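Long-range contacts in farnesyl diphosphate synthase (Rhodobacter capsulatus, PDB 3M0G), which probably condenses farnesyl diphosphate with isopentenyl diphosphate to give geranylgeranyl diphosphate, a magnesium-dependent step toward carotenoids and diterpenes: residues L210-A215 / R282-R287; A46-E51 / S184-A189; E71-Y76 / T116-L121; V134-A139 / A191-A196; H80-C85 / L95-K100. All blocks are in the same frame, centred on the assembly; numbering follows the deposited sequence.

Contact 1 (L210-A215 / R282-R287); sequences LAFQIA and RYVIER
The carbonyl O of Ala211 receives the helical bond from Ala215 N at 2.9 Å, and CG2 of Ile285 approaches the same oxygen to 3.8 Å. The polar atom is satisfied within its own helix, so the neighbouring segment can offer it plain hydrocarbon. That methyl also lies beside the CB atoms of Ala211 and Ala215, two residues one helical turn apart whose short side chains let the C-terminal helix come close. Ala215 CB in addition meets the backbone of the other segment, 3.5 Å from Val284 O.

Val284 makes the larger contribution. Its CG2 methyl is anti to its own backbone N and points at Phe212, touching Phe212 CA and, at 3.5 Å, Phe212 CD2 on the ring. The methyl arrives at the edge of the ring, near its plane, and the two side chains cross at about a right angle. CG1, the other branch, faces Ala211 CB at 4.2 Å. Beta-branching suits Val284 because one methyl can serve each neighbour.

No hydrogen bond joins the segments; methyls and backbone carbonyls link helices 199-219 and 275-285. Phe212 continues to Thr179 and Ile183 on helix 168-194, while Ala211 and Ile285 both rest on Val260 of helix 249-265.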
# COMPACT_ATOMS: atom_id res chain seq x y z
N LEU B 210 10.60 17.33 12.67
CA LEU B 210 12.01 17.69 12.65
C LEU B 210 12.68 17.61 14.03
O LEU B 210 13.80 17.11 14.14
CB LEU B 210 12.22 19.05 11.98
CG LEU B 210 13.66 19.54 11.77
CD1 LEU B 210 14.54 18.50 11.11
CD2 LEU B 210 13.62 20.84 10.97
N ALA B 211 12.00 18.06 15.09
CA ALA B 211 12.49 17.83 16.46
C ALA B 211 12.72 16.34 16.73
O ALA B 211 13.66 15.97 17.43
CB ALA B 211 11.51 18.41 17.50
N PHE B 212 11.82 15.50 16.23
CA PHE B 212 11.90 14.04 16.42
C PHE B 212 13.21 13.48 15.87
O PHE B 212 13.94 12.77 16.57
CB PHE B 212 10.70 13.37 15.73
CG PHE B 212 10.74 11.87 15.70
CD1 PHE B 212 11.34 11.19 14.63
CD2 PHE B 212 10.15 11.12 16.70
CE1 PHE B 212 11.36 9.79 14.60
CE2 PHE B 212 10.17 9.72 16.66
CZ PHE B 212 10.78 9.06 15.62
N GLN B 213 13.52 13.81 14.63
CA GLN B 213 14.71 13.29 13.99
C GLN B 213 15.99 13.84 14.60
O GLN B 213 16.94 13.07 14.84
CB GLN B 213 14.68 13.55 12.50
CG GLN B 213 15.84 12.88 11.78
CD GLN B 213 15.81 11.37 11.91
OE1 GLN B 213 14.77 10.72 11.72
NE2 GLN B 213 16.96 10.79 12.24
N ILE B 214 16.02 15.15 14.84
CA ILE B 214 17.13 15.78 15.58
C ILE B 214 17.41 15.07 16.93
O ILE B 214 18.57 14.72 17.21
CB ILE B 214 16.93 17.32 15.73
CG1 ILE B 214 16.78 17.96 14.34
CG2 ILE B 214 18.10 17.95 16.48
CD1 ILE B 214 16.36 19.43 14.32
N ALA B 215 16.37 14.85 17.74
CA ALA B 215 16.51 14.10 18.99
C ALA B 215 17.14 12.71 18.82
O ALA B 215 18.09 12.38 19.54
CB ALA B 215 15.17 14.01 19.74
N ARG B 282 7.34 17.92 23.77
CA ARG B 282 8.42 18.10 24.74
C ARG B 282 9.05 16.74 25.07
O ARG B 282 10.27 16.63 25.18
CB ARG B 282 7.88 18.75 26.02
CG ARG B 282 7.43 20.18 25.82
CD ARG B 282 7.38 20.92 27.13
NE ARG B 282 6.37 20.40 28.04
CZ ARG B 282 5.07 20.69 27.99
NH1 ARG B 282 4.60 21.49 27.03
NH2 ARG B 282 4.24 20.17 28.89
N TYR B 283 8.21 15.73 25.22
CA TYR B 283 8.66 14.35 25.44
C TYR B 283 9.57 13.85 24.30
O TYR B 283 10.56 13.17 24.56
CB TYR B 283 7.45 13.44 25.65
CG TYR B 283 7.60 11.97 25.28
CD1 TYR B 283 7.09 11.48 24.08
CD2 TYR B 283 8.23 11.08 26.14
CE1 TYR B 283 7.21 10.14 23.74
CE2 TYR B 283 8.35 9.72 25.82
CZ TYR B 283 7.84 9.26 24.61
OH TYR B 283 7.96 7.92 24.28
N VAL B 284 9.24 14.19 23.05
CA VAL B 284 10.05 13.73 21.92
C VAL B 284 11.53 14.08 22.10
O VAL B 284 12.40 13.31 21.70
CB VAL B 284 9.53 14.21 20.52
CG1 VAL B 284 9.84 15.68 20.27
CG2 VAL B 284 10.15 13.39 19.42
N ILE B 285 11.80 15.23 22.72
CA ILE B 285 13.16 15.73 22.91
C ILE B 285 13.69 15.63 24.35
O ILE B 285 14.85 15.98 24.60
CB ILE B 285 13.32 17.21 22.40
CG1 ILE B 285 12.51 18.19 23.27
CG2 ILE B 285 12.98 17.32 20.92
CD1 ILE B 285 12.94 19.63 23.11
N GLU B 286 12.86 15.16 25.28
CA GLU B 286 13.26 15.03 26.69
C GLU B 286 13.83 13.66 27.03
O GLU B 286 13.39 13.02 28.00
CB GLU B 286 12.07 15.32 27.62
CG GLU B 286 11.91 16.78 28.02
CD GLU B 286 10.45 17.16 28.24
OE1 GLU B 286 10.04 18.21 27.71
OE2 GLU B 286 9.72 16.40 28.91
N ARG B 287 14.81 13.22 26.25
CA ARG B 287 15.46 11.94 26.48
C ARG B 287 16.97 12.10 26.38
O ARG B 287 17.58 12.80 27.19
CB ARG B 287 14.94 10.87 25.51
CG ARG B 287 13.49 10.46 25.76
CD ARG B 287 13.13 9.11 25.14
NE ARG B 287 11.87 8.57 25.67
CZ ARG B 287 11.36 7.38 25.36
NH1 ARG B 287 11.99 6.57 24.52
NH2 ARG B 287 10.22 6.99 25.91

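Contact 2 (A46-E51 / S184-A189); sequences AFLAIE and SFAAQA
Leu48 and Ala186 face each other where two helices of the all-alpha polyprenyl synthase fold run nearly side by side, their segment axes 23° apart in direction and only 6.7 Å apart at closest approach. Followed outward, Leu48 begins with CB, which touches Ala186 CB at 3.8 Å. CG stands anti to the carbonyl carbon (chi1 -72°), and this carries the branch along the neighbouring helix instead of straight into it. Of the two tips, CD1 leans back over Ala186 CB at 4.3 Å. The side chain also touches Tyr204 of helix 199-219 and Leu277 of helix 275-285, so one leucine meets three other helices.

Alanine explains the short spacing. Ala49, Ala186, Ala187 and Ala189 have no atom past CB, and the backbones themselves can meet. Ala49 CB and Ala189 CB make the second apolar pair, at 4.2 Å. The methyl of Ala186 lies where the two backbones are already close.

Polar backbone atoms are drawn into the seam as well. The hydroxyl of Ser52, one turn on from Leu48, bonds back to Leu48 O and Ala49 O of its own helix and is weakly bonded to Ala186 O. That last oxygen also receives a CA-H...O contact from Ala49, with Ala49 CA 3.1 Å from Ala186 O and an angle of 138° at the hydrogen.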
# COMPACT_ATOMS: atom_id res chain seq x y z
N ALA B 46 0.15 6.33 16.65
CA ALA B 46 -1.16 5.93 17.13
C ALA B 46 -1.61 6.91 18.23
O ALA B 46 -2.78 7.27 18.31
CB ALA B 46 -1.10 4.53 17.67
N PHE B 47 -0.65 7.37 19.03
CA PHE B 47 -0.95 8.30 20.10
C PHE B 47 -1.39 9.65 19.53
O PHE B 47 -2.40 10.19 19.93
CB PHE B 47 0.26 8.43 21.04
CG PHE B 47 0.06 9.37 22.18
CD1 PHE B 47 -0.52 8.94 23.36
CD2 PHE B 47 0.48 10.70 22.07
CE1 PHE B 47 -0.70 9.82 24.43
CE2 PHE B 47 0.31 11.58 23.14
CZ PHE B 47 -0.27 11.14 24.32
N LEU B 48 -0.65 10.16 18.55
CA LEU B 48 -0.98 11.42 17.87
C LEU B 48 -2.32 11.44 17.14
O LEU B 48 -3.00 12.49 17.09
CB LEU B 48 0.13 11.78 16.87
CG LEU B 48 1.48 12.27 17.42
CD1 LEU B 48 2.41 12.43 16.22
CD2 LEU B 48 1.33 13.58 18.13
N ALA B 49 -2.72 10.29 16.62
CA ALA B 49 -4.00 10.15 15.93
C ALA B 49 -5.10 10.24 16.96
O ALA B 49 -6.05 11.03 16.81
CB ALA B 49 -4.07 8.80 15.21
N ILE B 50 -4.97 9.44 18.02
CA ILE B 50 -5.98 9.41 19.08
C ILE B 50 -6.10 10.73 19.84
O ILE B 50 -7.20 11.13 20.30
CB ILE B 50 -5.70 8.24 20.07
CG1 ILE B 50 -5.99 6.90 19.39
CG2 ILE B 50 -6.55 8.40 21.35
CD1 ILE B 50 -5.33 5.66 20.04
N GLU B 51 -4.94 11.38 20.02
CA GLU B 51 -4.89 12.60 20.78
C GLU B 51 -5.45 13.76 19.98
O GLU B 51 -6.11 14.63 20.51
CB GLU B 51 -3.47 12.88 21.26
CG GLU B 51 -2.94 11.85 22.25
CD GLU B 51 -3.88 11.53 23.38
OE1 GLU B 51 -4.08 12.40 24.27
OE2 GLU B 51 -4.43 10.40 23.40
N SER B 184 2.92 13.65 10.47
CA SER B 184 1.95 14.66 10.06
C SER B 184 0.60 14.03 9.71
O SER B 184 -0.47 14.57 10.07
CB SER B 184 2.46 15.49 8.88
OG SER B 184 1.49 16.50 8.55
N PHE B 185 0.64 12.89 9.03
CA PHE B 185 -0.61 12.15 8.86
C PHE B 185 -1.26 11.90 10.21
O PHE B 185 -2.43 12.23 10.36
CB PHE B 185 -0.46 10.83 8.13
CG PHE B 185 -1.72 10.00 8.18
CD1 PHE B 185 -2.79 10.28 7.31
CD2 PHE B 185 -1.86 8.96 9.11
CE1 PHE B 185 -3.98 9.52 7.35
CE2 PHE B 185 -3.03 8.20 9.14
CZ PHE B 185 -4.10 8.48 8.25
N ALA B 186 -0.54 11.29 11.17
CA ALA B 186 -1.14 10.96 12.49
C ALA B 186 -1.74 12.16 13.19
O ALA B 186 -2.82 12.07 13.81
CB ALA B 186 -0.10 10.29 13.43
N ALA B 187 -1.03 13.29 13.12
CA ALA B 187 -1.43 14.50 13.80
C ALA B 187 -2.66 15.13 13.18
O ALA B 187 -3.48 15.70 13.87
CB ALA B 187 -0.28 15.50 13.83
N GLN B 188 -2.81 14.98 11.87
CA GLN B 188 -3.94 15.55 11.17
C GLN B 188 -5.16 14.65 11.21
O GLN B 188 -6.25 15.10 10.88
CB GLN B 188 -3.58 15.80 9.72
CG GLN B 188 -2.60 16.92 9.50
CD GLN B 188 -2.31 17.07 8.04
OE1 GLN B 188 -3.17 17.50 7.28
NE2 GLN B 188 -1.08 16.72 7.63
N ALA B 189 -4.96 13.39 11.58
CA ALA B 189 -6.02 12.38 11.53
C ALA B 189 -7.24 12.78 12.36
O ALA B 189 -8.37 12.54 11.95
CB ALA B 189 -5.47 11.01 11.97

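Contact 3 (E71-Y76 / T116-L121); sequences EALHAY and TLAFEL
Ala72 and Ala118 meet methyl to methyl, CB to CB at 3.9 Å, where the two segments have their nearest CA atoms. Ala118 CB also sits against Leu73, the residue after Ala72, 3.8 Å from its N and 4.0 Å from its CB. A methyl is the right size here, since it fills the space beside the opposing backbone without pushing the helices apart. Larger residues close the seam around this pair. CD1 of Leu121 reaches Ala72 CB at 4.4 Å, and Leu73 extends the other way. With CG anti to its backbone N (chi1 -158°), Leu73 swings CD2 toward helix 104-121, where the methyl lies 4.0 Å from Ala118 CB and approaches Phe119 CE2 obliquely at 4.3 Å.

A second shell holds these groups in place. Leu73 is backed by Leu140 of helix 130-144 and by Met149, and its own CA lies in plane at the edge of the Tyr76 ring. Phe119 packs on Val137 and Leu140 and also stacks on Phe119 of the second subunit. At the start of the segment, Glu71 turns its carboxylate out of the seam to form a salt bridge with Arg43.

The segment axes run 171° apart in direction and 8.1 Å apart at closest approach, an antiparallel pair within the helical bundle of this prenyltransferase family, placed where one subunit of the dimer meets the other.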
# COMPACT_ATOMS: atom_id res chain seq x y z
N GLU B 71 -0.10 2.79 12.60
CA GLU B 71 0.82 1.82 13.18
C GLU B 71 1.13 0.67 12.21
O GLU B 71 2.27 0.22 12.09
CB GLU B 71 0.28 1.28 14.50
CG GLU B 71 0.35 2.28 15.63
CD GLU B 71 1.79 2.65 16.00
OE1 GLU B 71 2.64 1.74 16.13
OE2 GLU B 71 2.07 3.86 16.17
N ALA B 72 0.09 0.23 11.50
CA ALA B 72 0.27 -0.75 10.42
C ALA B 72 1.23 -0.24 9.35
O ALA B 72 2.12 -0.98 8.91
CB ALA B 72 -1.07 -1.12 9.80
N LEU B 73 1.04 1.00 8.91
CA LEU B 73 1.87 1.58 7.86
C LEU B 73 3.32 1.69 8.39
O LEU B 73 4.27 1.38 7.67
CB LEU B 73 1.29 2.94 7.39
CG LEU B 73 1.61 3.56 6.00
CD1 LEU B 73 3.09 3.77 5.80
CD2 LEU B 73 1.02 2.75 4.81
N HIS B 74 3.47 2.13 9.63
CA HIS B 74 4.81 2.27 10.22
C HIS B 74 5.50 0.91 10.29
O HIS B 74 6.69 0.78 9.95
CB HIS B 74 4.73 2.90 11.61
CG HIS B 74 6.07 3.12 12.24
ND1 HIS B 74 6.40 2.59 13.48
CD2 HIS B 74 7.15 3.81 11.82
CE1 HIS B 74 7.64 2.95 13.78
NE2 HIS B 74 8.12 3.68 12.79
N ALA B 75 4.72 -0.10 10.69
CA ALA B 75 5.26 -1.45 10.90
C ALA B 75 5.83 -2.00 9.60
O ALA B 75 6.92 -2.55 9.57
CB ALA B 75 4.20 -2.38 11.43
N TYR B 76 5.07 -1.83 8.52
CA TYR B 76 5.50 -2.34 7.23
C TYR B 76 6.82 -1.66 6.78
O TYR B 76 7.70 -2.31 6.19
CB TYR B 76 4.36 -2.18 6.18
CG TYR B 76 4.67 -1.22 5.08
CD1 TYR B 76 4.04 0.02 5.00
CD2 TYR B 76 5.58 -1.56 4.10
CE1 TYR B 76 4.35 0.91 3.98
CE2 TYR B 76 5.91 -0.68 3.08
CZ TYR B 76 5.28 0.54 3.02
OH TYR B 76 5.61 1.40 2.00
N THR B 116 -1.23 -2.79 2.84
CA THR B 116 -2.59 -3.06 2.40
C THR B 116 -3.55 -3.03 3.59
O THR B 116 -4.65 -2.50 3.49
CB THR B 116 -2.71 -4.46 1.70
OG1 THR B 116 -1.73 -4.56 0.67
CG2 THR B 116 -4.08 -4.60 1.06
N LEU B 117 -3.13 -3.62 4.71
CA LEU B 117 -3.94 -3.58 5.93
C LEU B 117 -4.22 -2.15 6.41
O LEU B 117 -5.37 -1.85 6.81
CB LEU B 117 -3.28 -4.41 7.06
CG LEU B 117 -4.13 -4.67 8.32
CD1 LEU B 117 -5.38 -5.50 7.98
CD2 LEU B 117 -3.31 -5.41 9.37
N ALA B 118 -3.18 -1.31 6.43
CA ALA B 118 -3.30 0.11 6.79
C ALA B 118 -4.43 0.82 6.02
O ALA B 118 -5.28 1.49 6.62
CB ALA B 118 -1.98 0.87 6.58
N PHE B 119 -4.44 0.67 4.71
CA PHE B 119 -5.49 1.24 3.84
C PHE B 119 -6.89 0.67 4.07
O PHE B 119 -7.90 1.40 3.99
CB PHE B 119 -5.06 1.22 2.36
CG PHE B 119 -4.07 2.31 2.02
CD1 PHE B 119 -4.48 3.64 1.96
CD2 PHE B 119 -2.73 2.00 1.83
CE1 PHE B 119 -3.57 4.66 1.69
CE2 PHE B 119 -1.78 3.02 1.55
CZ PHE B 119 -2.22 4.35 1.45
N GLU B 120 -6.96 -0.62 4.40
CA GLU B 120 -8.23 -1.31 4.61
C GLU B 120 -8.86 -0.72 5.87
O GLU B 120 -10.05 -0.41 5.92
CB GLU B 120 -8.00 -2.81 4.79
CG GLU B 120 -9.29 -3.62 5.01
CD GLU B 120 -9.13 -5.10 4.69
OE1 GLU B 120 -8.45 -5.83 5.45
OE2 GLU B 120 -9.69 -5.55 3.67
N LEU B 121 -8.03 -0.58 6.89
CA LEU B 121 -8.40 0.03 8.16
C LEU B 121 -9.03 1.41 8.03
O LEU B 121 -9.93 1.75 8.78
CB LEU B 121 -7.18 0.10 9.07
CG LEU B 121 -6.77 -1.30 9.53
CD1 LEU B 121 -5.41 -1.25 10.18
CD2 LEU B 121 -7.83 -1.80 10.47

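Contact 4 (V134-A139 / A191-A196); sequences VALVAA and AILAGA. Unlike the reference sequence in segment 191-196: Leu193 (reference Ile).
The flat peptide group that joins Ala135 to Leu136 carries CG2 of Ile192 on one face; the methyl stands almost directly above Leu136 N, 3.6 Å from it. A second peptide plane is gripped from both sides: Ala191 O accepts the N-H groups of Ala194 and Ala196, which reach it from opposite faces. The ring of Phe185, two turns back from Ile192 along helix 168-194, packs against Leu136 and Ala139 beside the contact.

Ile192 is the residue that fits into the neighbouring helix. CG2, anti to its backbone N, touches Ala135 CB at 3.8 Å, while the longer branch carries CD1 to Ala139 CB at 3.6 Å. Two alanines four residues apart thus leave room for both arms of one isoleucine. Leu136 crosses Ile192 at about a right angle, its CD1 4.1 Å from CG2, and its other methyl, CD2, meets CD2 of Leu193 at 4.2 Å.

Within the bundle of helices that makes up a prenyl synthase subunit, this joins helix 130-144 to the C-terminal end of helix 168-194. That end is closed by a Schellman motif: Gly195, with phi of 61°, turns the chain out of the helix, and its N-H bonds back to Ile192 O and, with the bond from Ala196 N to Ala191 O, makes the pair that defines the motif. Glycine suits the place because it accepts positive phi readily. Away from Ile192, Val134, Val137 and Ala138 pack on Thr123 of the second subunit.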
# COMPACT_ATOMS: atom_id res chain seq x y z
N VAL B 134 -12.47 8.87 2.96
CA VAL B 134 -11.68 9.02 1.74
C VAL B 134 -10.60 10.09 1.92
O VAL B 134 -9.54 9.96 1.38
CB VAL B 134 -12.56 9.28 0.48
CG1 VAL B 134 -13.07 10.73 0.42
CG2 VAL B 134 -11.78 8.94 -0.78
N ALA B 135 -10.89 11.15 2.68
CA ALA B 135 -9.88 12.17 2.98
C ALA B 135 -8.77 11.53 3.82
O ALA B 135 -7.61 11.93 3.72
CB ALA B 135 -10.51 13.36 3.70
N LEU B 136 -9.15 10.57 4.66
CA LEU B 136 -8.18 9.81 5.46
C LEU B 136 -7.23 8.98 4.58
O LEU B 136 -6.01 9.04 4.76
CB LEU B 136 -8.88 8.96 6.53
CG LEU B 136 -7.95 8.44 7.64
CD1 LEU B 136 -7.56 9.59 8.55
CD2 LEU B 136 -8.61 7.31 8.41
N VAL B 137 -7.78 8.23 3.61
CA VAL B 137 -7.02 7.44 2.63
C VAL B 137 -6.09 8.32 1.79
O VAL B 137 -4.92 7.98 1.61
CB VAL B 137 -7.96 6.59 1.68
CG1 VAL B 137 -7.18 5.91 0.53
CG2 VAL B 137 -8.76 5.57 2.48
N ALA B 138 -6.62 9.44 1.27
CA ALA B 138 -5.81 10.36 0.46
C ALA B 138 -4.62 10.88 1.28
O ALA B 138 -3.51 10.95 0.78
CB ALA B 138 -6.66 11.53 -0.08
N ALA B 139 -4.88 11.22 2.53
CA ALA B 139 -3.85 11.78 3.41
C ALA B 139 -2.78 10.76 3.74
O ALA B 139 -1.61 11.11 3.78
CB ALA B 139 -4.49 12.36 4.69
N ALA B 191 -8.22 15.92 13.00
CA ALA B 191 -8.89 16.98 12.24
C ALA B 191 -9.65 16.43 11.01
O ALA B 191 -10.76 16.87 10.74
CB ALA B 191 -7.90 18.05 11.84
N ILE B 192 -9.06 15.46 10.30
CA ILE B 192 -9.74 14.78 9.17
C ILE B 192 -11.07 14.16 9.59
O ILE B 192 -12.09 14.38 8.94
CB ILE B 192 -8.83 13.72 8.46
CG1 ILE B 192 -7.63 14.42 7.84
CG2 ILE B 192 -9.62 12.90 7.38
CD1 ILE B 192 -6.43 13.51 7.49
N LEU B 193 -11.06 13.42 10.70
CA LEU B 193 -12.25 12.72 11.17
C LEU B 193 -13.31 13.68 11.72
O LEU B 193 -14.47 13.30 11.84
CB LEU B 193 -11.90 11.65 12.23
CG LEU B 193 -10.90 10.52 11.92
CD1 LEU B 193 -10.73 9.61 13.14
CD2 LEU B 193 -11.27 9.71 10.68
N ALA B 194 -12.92 14.92 12.03
CA ALA B 194 -13.86 15.92 12.54
C ALA B 194 -14.31 16.88 11.44
O ALA B 194 -15.14 17.73 11.67
CB ALA B 194 -13.23 16.70 13.70
N GLY B 195 -13.75 16.73 10.24
CA GLY B 195 -14.00 17.66 9.13
C GLY B 195 -13.58 19.10 9.41
O GLY B 195 -14.20 20.04 8.90
N ALA B 196 -12.53 19.26 10.22
CA ALA B 196 -12.13 20.58 10.70
C ALA B 196 -10.81 21.05 10.09
O ALA B 196 -10.18 20.32 9.32
CB ALA B 196 -12.04 20.57 12.22

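Contact 5 (H80-C85 / L95-K100); sequences HDDMPC and LPTVHK. Unlike the reference sequence in segment 95-100: Lys100 (reference Arg).
Pro84 overlaps the imidazole of His99, its CD standing over one face, 3.8 Å from the ring centroid and 22° off the normal. Met83 CA, of a selenomethionine, makes a second CH-pi contact over the same face, 4.2 Å from the centroid, and Lys100 CG covers the opposite face. The first torsion of His99, 87°, sets CG between its backbone N and carbonyl carbon and turns the ring across the Met83-Pro84 bond. CE1 there comes within 3.1 Å of Asp82 O.

Asp81 and Asp82, with Asp87, form the first aspartate-rich motif, which in relatives binds the allylic diphosphate through magnesium. Among the polar partners of Asp82 are Arg92, salt-bridged to OD1, and a water that donates to OD2 at 3.0 Å while accepting from Val98 N at 3.1 Å. Thr97 CG2 packs 3.4 Å from Asp82 OD2. Without the His99 imidazole, as with an alanine here, Pro84 and Met83 would probably lose the flat surface they lie on, leaving a gap beside the motif. Thr97 stands at the N-cap of helix 98-101, its OG1 hydrogen-bonded to Asp89 O.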
# COMPACT_ATOMS: atom_id res chain seq x y z
N HIS B 80 10.47 -3.75 5.88
CA HIS B 80 11.32 -3.62 4.69
C HIS B 80 12.67 -2.96 4.96
O HIS B 80 13.68 -3.35 4.36
CB HIS B 80 10.56 -2.88 3.57
CG HIS B 80 9.44 -3.66 2.96
ND1 HIS B 80 8.61 -3.13 1.99
CD2 HIS B 80 9.02 -4.93 3.17
CE1 HIS B 80 7.71 -4.04 1.64
NE2 HIS B 80 7.94 -5.14 2.34
N ASP B 81 12.69 -1.94 5.80
CA ASP B 81 13.91 -1.15 6.02
C ASP B 81 15.01 -1.96 6.67
O ASP B 81 16.19 -1.75 6.37
CB ASP B 81 13.61 0.11 6.83
CG ASP B 81 12.85 1.13 6.02
OD1 ASP B 81 12.78 0.99 4.78
OD2 ASP B 81 12.31 2.06 6.63
N ASP B 82 14.61 -2.92 7.50
CA ASP B 82 15.53 -3.85 8.16
C ASP B 82 16.16 -4.85 7.20
O ASP B 82 17.18 -5.46 7.54
CB ASP B 82 14.83 -4.61 9.29
CG ASP B 82 14.40 -3.71 10.41
OD1 ASP B 82 14.90 -2.56 10.47
OD2 ASP B 82 13.54 -4.12 11.22
N MSE B 83 15.59 -5.01 6.01
CA MSE B 83 16.10 -6.02 5.07
C MSE B 83 17.55 -5.74 4.64
O MSE B 83 17.97 -4.58 4.60
CB MSE B 83 15.19 -6.18 3.84
CG MSE B 83 13.85 -6.79 4.12
SE MSE B 83 12.75 -6.91 2.50
CE MSE B 83 13.08 -5.15 1.78
N PRO B 84 18.31 -6.82 4.31
CA PRO B 84 19.74 -6.76 3.99
C PRO B 84 20.10 -5.70 2.94
O PRO B 84 21.08 -4.98 3.11
CB PRO B 84 20.05 -8.17 3.47
CG PRO B 84 19.04 -9.03 4.19
CD PRO B 84 17.79 -8.20 4.19
N CYS B 85 19.31 -5.60 1.87
CA CYS B 85 19.58 -4.64 0.80
C CYS B 85 19.25 -3.21 1.21
O CYS B 85 19.56 -2.27 0.50
CB CYS B 85 18.82 -5.02 -0.48
SG CYS B 85 17.05 -4.89 -0.30
N LEU B 95 15.18 -7.97 19.53
CA LEU B 95 14.61 -9.24 19.05
C LEU B 95 14.88 -9.40 17.56
O LEU B 95 14.98 -8.40 16.85
CB LEU B 95 13.10 -9.29 19.31
CG LEU B 95 12.67 -9.21 20.77
CD1 LEU B 95 11.63 -8.11 20.92
CD2 LEU B 95 12.14 -10.56 21.26
N PRO B 96 14.97 -10.66 17.07
CA PRO B 96 15.25 -10.89 15.65
C PRO B 96 14.25 -10.16 14.75
O PRO B 96 13.07 -10.01 15.11
CB PRO B 96 15.06 -12.39 15.50
CG PRO B 96 15.30 -12.95 16.89
CD PRO B 96 14.72 -11.92 17.79
N THR B 97 14.71 -9.72 13.59
CA THR B 97 13.84 -9.00 12.67
C THR B 97 12.99 -10.00 11.90
O THR B 97 13.18 -11.21 12.03
CB THR B 97 14.62 -8.08 11.70
OG1 THR B 97 15.71 -8.82 11.12
CG2 THR B 97 15.15 -6.85 12.43
N VAL B 98 12.04 -9.50 11.12
CA VAL B 98 11.14 -10.40 10.39
C VAL B 98 11.93 -11.23 9.39
O VAL B 98 11.73 -12.45 9.29
CB VAL B 98 10.00 -9.67 9.70
CG1 VAL B 98 9.30 -10.59 8.69
CG2 VAL B 98 9.01 -9.17 10.74
N HIS B 99 12.81 -10.57 8.64
CA HIS B 99 13.58 -11.24 7.60
C HIS B 99 14.57 -12.27 8.21
O HIS B 99 14.88 -13.26 7.57
CB HIS B 99 14.27 -10.23 6.69
CG HIS B 99 15.61 -9.77 7.18
ND1 HIS B 99 15.77 -8.68 7.99
CD2 HIS B 99 16.85 -10.26 6.95
CE1 HIS B 99 17.05 -8.51 8.26
NE2 HIS B 99 17.73 -9.46 7.63
N LYS B 100 15.01 -12.04 9.45
CA LYS B 100 15.83 -13.02 10.17
C LYS B 100 15.02 -14.19 10.75
O LYS B 100 15.48 -15.32 10.73
CB LYS B 100 16.67 -12.36 11.28
CG LYS B 100 17.67 -11.34 10.78
CD LYS B 100 18.76 -11.99 9.92
CE LYS B 100 19.88 -12.54 10.80
NZ LYS B 100 21.15 -12.70 10.03
O HOH W 1 11.78 -6.45 10.71

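How the contacts relate
From the N terminus, 46-51 opens contact 2, 71-76 opens contact 3, and 80-85, at the C-terminal end of helix 60-81 and running on into the loop, opens contact 5. Contact 5 closes first, at 95-100, after a short loop with strand 91-92, whose partner 95-96 lies in the closing segment. Contact 3 then ties helix 60-81 to 104-121, enclosing contact 5; both lie within contact 2, which joins helix 44-55 to 168-194. Contact 4 links helix 130-144 to 168-194 and crosses contact 2. Contact 1 follows in series, tying helix 199-219 to the C-terminal helix. Ala46 N and Glu71 OE2 join contacts 2 and 3; contacts 3, 4 and 5 reach the second subunit.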